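Cellulase (Xanthomonas axonopodis pv. citri, PDB 4W7W) is a glycoside hydrolase family 5 enzyme that probably hydrolyses the beta-1,4-glucosidic bonds of cellulose and cello-oligosaccharides. Local coordinates at residues A[173-176]-A[182-185]; A[226-229]-A[234-237]; A[274-279]-A[325-330]. All coordinates share one frame; numbering follows the deposited sequence.

Interaction 1. Residues A[173-176]-A[182-185]; sequences AIRK and LILV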
loop_
_atom_site.group_PDB
_atom_site.type_symbol
_atom_site.label_atom_id
_atom_site.label_comp_id
_atom_site.label_asym_id
_atom_site.label_seq_id
_atom_site.Cartn_x
_atom_site.Cartn_y
_atom_site.Cartn_z
ATOM N N ALA A 173 0.240 18.813 -5.426
ATOM C CA ALA A 173 1.692 18.953 -5.533
ATOM C C ALA A 173 2.259 18.016 -6.595
ATOM O O ALA A 173 3.134 18.398 -7.388
ATOM C CB ALA A 173 2.357 18.722 -4.192
ATOM N N ILE A 174 1.792 16.780 -6.611
ATOM C CA ILE A 174 2.265 15.819 -7.594
ATOM C C ILE A 174 1.893 16.297 -8.995
ATOM O O ILE A 174 2.724 16.290 -9.899
ATOM C CB ILE A 174 1.688 14.420 -7.313
ATOM C CG1 ILE A 174 2.326 13.846 -6.029
ATOM C CG2 ILE A 174 1.876 13.485 -8.509
ATOM C CD1 ILE A 174 1.584 12.651 -5.443
ATOM N N ARG A 175 0.648 16.712 -9.195
ATOM C CA ARG A 175 0.231 17.086 -10.544
ATOM C C ARG A 175 0.906 18.350 -11.054
ATOM O O ARG A 175 1.127 18.480 -12.248
ATOM C CB ARG A 175 -1.289 17.164 -10.629
ATOM C CG ARG A 175 -2.000 15.850 -10.333
ATOM C CD ARG A 175 -1.536 14.745 -11.263
ATOM N NE ARG A 175 -2.326 13.544 -11.050
ATOM C CZ ARG A 175 -1.878 12.296 -11.128
ATOM N NH1 ARG A 175 -0.621 12.035 -11.449
ATOM N NH2 ARG A 175 -2.711 11.320 -10.848
ATOM N N LYS A 176 1.263 19.264 -10.150
ATOM C CA LYS A 176 1.972 20.475 -10.546
ATOM C C LYS A 176 3.310 20.155 -11.214
ATOM O O LYS A 176 3.793 20.965 -11.991
ATOM C CB LYS A 176 2.216 21.382 -9.342
ATOM C CG LYS A 176 0.995 22.160 -8.890
ATOM C CD LYS A 176 1.265 22.912 -7.607
ATOM C CE LYS A 176 0.104 23.827 -7.237
ATOM N NZ LYS A 176 0.261 24.362 -5.872
ATOM N N LEU A 182 -0.256 7.060 -11.686
ATOM C CA LEU A 182 -1.350 6.675 -10.809
ATOM C C LEU A 182 -0.994 7.048 -9.376
ATOM O O LEU A 182 0.121 6.755 -8.908
ATOM C CB LEU A 182 -1.578 5.160 -10.923
ATOM C CG LEU A 182 -2.673 4.587 -10.014
ATOM C CD1 LEU A 182 -4.057 5.151 -10.294
ATOM C CD2 LEU A 182 -2.687 3.083 -10.141
ATOM N N ILE A 183 -1.944 7.678 -8.685
ATOM C CA ILE A 183 -1.826 8.008 -7.274
ATOM C C ILE A 183 -2.816 7.122 -6.518
ATOM O O ILE A 183 -4.009 7.096 -6.845
ATOM C CB ILE A 183 -2.160 9.494 -7.006
ATOM C CG1 ILE A 183 -1.143 10.400 -7.680
ATOM C CG2 ILE A 183 -2.191 9.753 -5.508
ATOM C CD1 ILE A 183 -1.568 11.856 -7.692
ATOM N N LEU A 184 -2.318 6.436 -5.493
ATOM C CA LEU A 184 -3.149 5.667 -4.568
ATOM C C LEU A 184 -3.369 6.512 -3.313
ATOM O O LEU A 184 -2.418 6.855 -2.609
ATOM C CB LEU A 184 -2.502 4.340 -4.186
ATOM C CG LEU A 184 -2.189 3.419 -5.364
ATOM C CD1 LEU A 184 -1.602 2.123 -4.836
ATOM C CD2 LEU A 184 -3.410 3.157 -6.224
ATOM N N VAL A 185 -4.635 6.829 -3.053
ATOM C CA VAL A 185 -5.059 7.731 -1.978
ATOM C C VAL A 185 -5.743 6.924 -0.886
ATOM O O VAL A 185 -6.743 6.280 -1.153
ATOM C CB VAL A 185 -6.103 8.765 -2.479
ATOM C CG1 VAL A 185 -6.479 9.736 -1.369
ATOM C CG2 VAL A 185 -5.572 9.512 -3.677
#

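Interaction 2. Residues A[226-229]-A[234-237]; sequences YLDK and TKPV. With BGC (beta-D-glucopyranose), chain C.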
loop_
_atom_site.group_PDB
_atom_site.type_symbol
_atom_site.label_atom_id
_atom_site.label_comp_id
_atom_site.label_asym_id
_atom_site.label_seq_id
_atom_site.Cartn_x
_atom_site.Cartn_y
_atom_site.Cartn_z
ATOM N N TYR A 226 -7.933 -6.752 6.722
ATOM C CA TYR A 226 -7.550 -7.964 7.441
ATOM C C TYR A 226 -8.796 -8.587 8.063
ATOM O O TYR A 226 -9.837 -7.935 8.184
ATOM C CB TYR A 226 -6.484 -7.618 8.488
ATOM C CG TYR A 226 -5.169 -7.201 7.866
ATOM C CD1 TYR A 226 -4.236 -8.143 7.472
ATOM C CD2 TYR A 226 -4.853 -5.856 7.663
ATOM C CE1 TYR A 226 -3.028 -7.769 6.900
ATOM C CE2 TYR A 226 -3.638 -5.483 7.081
ATOM C CZ TYR A 226 -2.724 -6.452 6.706
ATOM O OH TYR A 226 -1.513 -6.150 6.138
ATOM N N LEU A 227 -8.703 -9.868 8.413
ATOM C CA LEU A 227 -9.900 -10.656 8.687
ATOM C C LEU A 227 -10.008 -11.174 10.113
ATOM O O LEU A 227 -10.904 -11.958 10.412
ATOM C CB LEU A 227 -9.983 -11.839 7.711
ATOM C CG LEU A 227 -10.058 -11.547 6.210
ATOM C CD1 LEU A 227 -10.464 -12.774 5.421
ATOM C CD2 LEU A 227 -10.915 -10.340 5.876
ATOM N N ASP A 228 -9.106 -10.756 10.987
ATOM C CA ASP A 228 -9.242 -11.039 12.410
ATOM C C ASP A 228 -10.272 -10.092 13.073
ATOM O O ASP A 228 -10.845 -9.236 12.400
ATOM C CB ASP A 228 -7.866 -11.092 13.117
ATOM C CG ASP A 228 -7.061 -9.813 13.010
ATOM O OD1 ASP A 228 -7.348 -8.959 12.142
ATOM O OD2 ASP A 228 -6.088 -9.700 13.795
ATOM N N LYS A 229 -10.539 -10.281 14.374
ATOM C CA LYS A 229 -11.703 -9.660 15.025
ATOM C C LYS A 229 -11.734 -8.149 14.916
ATOM O O LYS A 229 -12.819 -7.573 14.767
ATOM C CB LYS A 229 -11.797 -10.065 16.507
ATOM C CG LYS A 229 -13.034 -9.537 17.251
ATOM C CD LYS A 229 -12.984 -9.835 18.751
ATOM C CE LYS A 229 -14.343 -9.652 19.431
ATOM N NZ LYS A 229 -14.854 -8.250 19.371
ATOM N N THR A 234 -3.368 -8.836 13.454
ATOM C CA THR A 234 -2.485 -9.169 14.558
ATOM C C THR A 234 -2.592 -10.647 14.958
ATOM O O THR A 234 -1.653 -11.190 15.550
ATOM C CB THR A 234 -2.727 -8.234 15.746
ATOM O OG1 THR A 234 -4.098 -8.266 16.117
ATOM C CG2 THR A 234 -2.358 -6.819 15.372
ATOM N N LYS A 235 -3.705 -11.287 14.587
ATOM C CA LYS A 235 -3.924 -12.700 14.876
ATOM C C LYS A 235 -4.137 -13.493 13.594
ATOM O O LYS A 235 -4.723 -12.990 12.638
ATOM C CB LYS A 235 -5.144 -12.864 15.778
ATOM C CG LYS A 235 -4.999 -12.193 17.135
ATOM C CD LYS A 235 -3.914 -12.848 17.983
ATOM C CE LYS A 235 -3.387 -11.909 19.054
ATOM N NZ LYS A 235 -4.484 -11.209 19.772
ATOM N N PRO A 236 -3.709 -14.768 13.590
ATOM C CA PRO A 236 -3.824 -15.612 12.409
ATOM C C PRO A 236 -5.194 -16.288 12.286
ATOM O O PRO A 236 -5.283 -17.498 12.090
ATOM C CB PRO A 236 -2.734 -16.658 12.647
ATOM C CG PRO A 236 -2.756 -16.838 14.119
ATOM C CD PRO A 236 -2.931 -15.442 14.650
ATOM N N VAL A 237 -6.249 -15.493 12.412
ATOM C CA VAL A 237 -7.621 -15.978 12.398
ATOM C C VAL A 237 -8.399 -15.202 11.374
ATOM O O VAL A 237 -8.240 -13.971 11.247
ATOM C CB VAL A 237 -8.266 -15.769 13.768
ATOM C CG1 VAL A 237 -9.756 -16.107 13.753
ATOM C CG2 VAL A 237 -7.539 -16.607 14.800
HETATM C C2 BGC C . -2.848 -1.776 13.681
HETATM C C3 BGC C . -1.821 -1.527 12.585
HETATM C C4 BGC C . -2.154 -2.326 11.329
HETATM C C5 BGC C . -3.603 -2.081 10.926
HETATM C C6 BGC C . -4.034 -2.992 9.791
HETATM C C1 BGC C . -4.236 -1.511 13.130
HETATM O O2 BGC C . -2.629 -0.917 14.805
HETATM O O3 BGC C . -0.528 -1.901 13.057
HETATM O O4 BGC C . -1.246 -2.009 10.273
HETATM O O5 BGC C . -4.479 -2.366 12.016
HETATM O O6 BGC C . -5.415 -2.789 9.474
HETATM O O HOH W 1 -7.032 -9.340 16.233
#

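Interaction 3. Residues A[274-279]-A[325-330]; sequences VCDKAL and MAILSK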
loop_
_atom_site.group_PDB
_atom_site.type_symbol
_atom_site.label_atom_id
_atom_site.label_comp_id
_atom_site.label_asym_id
_atom_site.label_seq_id
_atom_site.Cartn_x
_atom_site.Cartn_y
_atom_site.Cartn_z
ATOM N N VAL A 274 -10.362 -22.264 7.078
ATOM C CA VAL A 274 -11.334 -21.170 7.084
ATOM C C VAL A 274 -10.739 -19.955 6.373
ATOM O O VAL A 274 -11.406 -19.310 5.556
ATOM C CB VAL A 274 -11.776 -20.825 8.514
ATOM C CG1 VAL A 274 -12.585 -19.543 8.529
ATOM C CG2 VAL A 274 -12.600 -21.962 9.091
ATOM N N CYS A 275 -9.479 -19.648 6.682
ATOM C CA CYS A 275 -8.804 -18.535 6.012
ATOM C C CYS A 275 -8.647 -18.750 4.500
ATOM O O CYS A 275 -8.811 -17.791 3.738
ATOM C CB CYS A 275 -7.437 -18.281 6.610
ATOM S SG CYS A 275 -7.490 -17.357 8.149
ATOM N N ASP A 276 -8.305 -19.969 4.072
ATOM C CA ASP A 276 -8.153 -20.209 2.641
ATOM C C ASP A 276 -9.478 -19.981 1.917
ATOM O O ASP A 276 -9.506 -19.433 0.818
ATOM C CB ASP A 276 -7.641 -21.617 2.339
ATOM C CG ASP A 276 -6.117 -21.764 2.424
ATOM O OD1 ASP A 276 -5.403 -20.754 2.591
ATOM O OD2 ASP A 276 -5.668 -22.927 2.276
ATOM N N LYS A 277 -10.586 -20.422 2.511
ATOM C CA LYS A 277 -11.905 -20.161 1.915
ATOM C C LYS A 277 -12.189 -18.666 1.843
ATOM O O LYS A 277 -12.676 -18.159 0.832
ATOM C CB LYS A 277 -13.027 -20.841 2.699
ATOM C CG LYS A 277 -13.127 -22.323 2.475
ATOM C CD LYS A 277 -14.321 -22.873 3.231
ATOM C CE LYS A 277 -15.619 -22.564 2.495
ATOM N NZ LYS A 277 -16.768 -23.339 3.034
ATOM N N ALA A 278 -11.861 -17.957 2.914
ATOM C CA ALA A 278 -12.072 -16.510 2.925
ATOM C C ALA A 278 -11.225 -15.818 1.880
ATOM O O ALA A 278 -11.663 -14.854 1.252
ATOM C CB ALA A 278 -11.791 -15.954 4.299
ATOM N N LEU A 279 -10.004 -16.302 1.703
ATOM C CA LEU A 279 -9.095 -15.742 0.717
ATOM C C LEU A 279 -9.639 -15.947 -0.689
ATOM O O LEU A 279 -9.728 -14.997 -1.480
ATOM C CB LEU A 279 -7.701 -16.358 0.872
ATOM C CG LEU A 279 -6.678 -15.893 -0.154
ATOM C CD1 LEU A 279 -6.493 -14.383 -0.101
ATOM C CD2 LEU A 279 -5.356 -16.597 0.043
ATOM N N MET A 325 0.505 -18.831 -1.457
ATOM C CA MET A 325 0.855 -18.532 -2.821
ATOM C C MET A 325 0.140 -19.421 -3.820
ATOM O O MET A 325 -0.116 -18.982 -4.933
ATOM C CB MET A 325 2.362 -18.660 -3.028
ATOM C CG MET A 325 2.822 -18.389 -4.461
ATOM S SD MET A 325 2.252 -16.838 -5.179
ATOM C CE MET A 325 2.917 -15.894 -3.848
ATOM N N ALA A 326 -0.185 -20.648 -3.443
ATOM C CA ALA A 326 -0.909 -21.514 -4.354
ATOM C C ALA A 326 -2.291 -20.964 -4.692
ATOM O O ALA A 326 -2.850 -21.277 -5.727
ATOM C CB ALA A 326 -1.023 -22.901 -3.771
ATOM N N ILE A 327 -2.862 -20.175 -3.795
ATOM C CA ILE A 327 -4.129 -19.512 -4.057
ATOM C C ILE A 327 -3.907 -18.195 -4.797
ATOM O O ILE A 327 -4.542 -17.944 -5.820
ATOM C CB ILE A 327 -4.936 -19.317 -2.757
ATOM C CG1 ILE A 327 -5.331 -20.702 -2.215
ATOM C CG2 ILE A 327 -6.189 -18.495 -3.032
ATOM C CD1 ILE A 327 -5.810 -20.697 -0.789
ATOM N N LEU A 328 -2.992 -17.372 -4.312
ATOM C CA LEU A 328 -2.729 -16.097 -4.972
ATOM C C LEU A 328 -2.396 -16.272 -6.442
ATOM O O LEU A 328 -2.864 -15.518 -7.292
ATOM C CB LEU A 328 -1.598 -15.338 -4.275
ATOM C CG LEU A 328 -1.841 -14.926 -2.828
ATOM C CD1 LEU A 328 -0.577 -14.326 -2.243
ATOM C CD2 LEU A 328 -2.994 -13.950 -2.709
ATOM N N SER A 329 -1.555 -17.253 -6.752
ATOM C CA SER A 329 -1.088 -17.466 -8.109
ATOM C C SER A 329 -2.235 -17.817 -9.068
ATOM O O SER A 329 -2.167 -17.536 -10.250
ATOM C CB SER A 329 -0.028 -18.573 -8.106
ATOM O OG SER A 329 0.672 -18.648 -9.332
ATOM N N LYS A 330 -3.298 -18.443 -8.556
ATOM C CA LYS A 330 -4.468 -18.748 -9.414
ATOM C C LYS A 330 -5.202 -17.513 -9.925
ATOM O O LYS A 330 -5.918 -17.593 -10.919
ATOM C CB LYS A 330 -5.502 -19.587 -8.663
ATOM C CG LYS A 330 -5.007 -20.967 -8.337
ATOM C CD LYS A 330 -6.133 -21.899 -7.916
ATOM C CE LYS A 330 -6.834 -21.412 -6.651
ATOM N NZ LYS A 330 -7.632 -22.490 -6.002
#

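Interaction 1. Residues A[173-176]-A[182-185]
I183 reaches out from a strand and ends between I174 and R175 of a helix. The backbones stay well apart, with 8.8 Å between I174 CA and I183 CA, so side chains alone span the distance. No hydrogen bond crosses between 173-176 and 182-185.
The I183 chain can be followed outward from CB. CB points at the helix but makes no close contact with it. CG1 lies opposite the carbonyl carbon (chi1 -65°), and the chain then runs on extended (chi2 168°). CG1 is the first atom to arrive, with R175 NH2 3.7 Å away. The tip, CD1, does most of the touching. It sits over the centre of one face of the R175 guanidinium, 3.4 Å above the plane. R175 NH2 is its nearest neighbour there, and R175 CZ follows at 3.5 Å. The same methyl also meets I174 tip to tip. I183 CD1 is 3.9 Å from I174 CG2 and 4.0 Å from I174 CD1.
While one face of R175 receives the methyl, its N-H groups bond around the rim. NE forms a salt bridge with D214. NH1 bonds to the carbonyls of A179 and N181, in the turn that joins helix to strand. These bonds hold the guanidinium steady over I183, and they tie the turn to the last part of the helix. I174 also packs against W134 and A138 of helix 127-141.
The arrangement belongs to a beta-alpha-beta unit made of strand 147-150, helix 160-176 and strand 183-186. It is the helix-on-strand packing of a (beta/alpha)8 barrel, at the end where helices lead into strands.

Interaction 2. Residues A[226-229]-A[234-237]
D228 OD2 is gripped by two backbone N-H groups, those of T234 and K235, by a water and, weakly, by S232 OG. The contact closes a loop that follows strand 219-226, at the C-terminal end of the (beta/alpha)8 barrel strands. The bond from K235 N is the sounder of the two, 3.0 Å to D228 OD2 at an N-H...O angle of 159°. It meets the anti side of OD2, 33° out of the carboxylate plane. The bond from T234 N to D228 OD2 is weak, though it spans 2.9 Å. The water donates to D228 OD2 at 2.6 Å and also links to T234 OG1 at 3.1 Å; T234 OG1 also bonds to S232 OG. D228 OD1 takes the N-H of G233, so one carboxylate collects donors from three successive residues and pins the far arm of the loop.
D228 CG stands between its backbone N and carbonyl carbon (chi1 59°), which turns the carboxylate across to that arm. Beyond K235 the chain reverses through an inverse gamma turn centred on P236.
Y226 starts the loop and lies in the glycan pocket, its OH bonded to E266. The glucose approaches its ring obliquely, with BGC O6 3.6 Å from Y226 CD2.

Interaction 3. Residues A[274-279]-A[325-330]
I327 points at D276 and L279 and sends a different branch to each. The contact lies on the outer helical layer of the (beta/alpha)8 barrel. Here the short helix 325-328, which follows the last barrel strand, packs on helix 273-288. The side chains of I327 and its two partners cross obliquely, and no hydrogen bond joins the segments.
The long branch of I327 goes to D276. Its CD1 methyl lies over the flat carboxylate, 3.4 Å from D276 CG. D276 OD2 is a little farther from that methyl, at 3.8 Å. The short branch, I327 CG2, turns to L279 instead. It meets L279 CD2 at 3.7 Å and L279 CG at 3.9 Å. L279 CG extends directly away from its backbone N (chi1 177°), which carries both methyls toward the short helix.
The interface is thus apolar on the L279 side and has a carboxylate on the other. E280 and L283 add to the surface under I327, and E280 also forms a salt bridge with K330. L279 and L328 both rest on W298 of the last barrel strand. Between themselves they touch more loosely, with L279 CD1 4.4 Å from L328 CD2.

Interaction 1 lies on the opposite side of the chain's centre from the other two. Its centre is about 32 Å from each, and its nearest atoms are about 14 Å from interaction 2 and about 16 Å from interaction 3. Interactions 2 and 3 touch, with centres about 15 Å apart. L227 CD1 packs on A278 CB at 3.6 Å, and V237 C lies 4.0 Å from C275 SG. The disulfide C238-C275 fastens the loop just after 234-237 to helix 273-288. Interaction 2 alone contains a glycan-pocket residue, Y226. Helix segment 274-279 of interaction 3 thus backs the loop that begins at Y226, while interaction 1 belongs to the barrel frame.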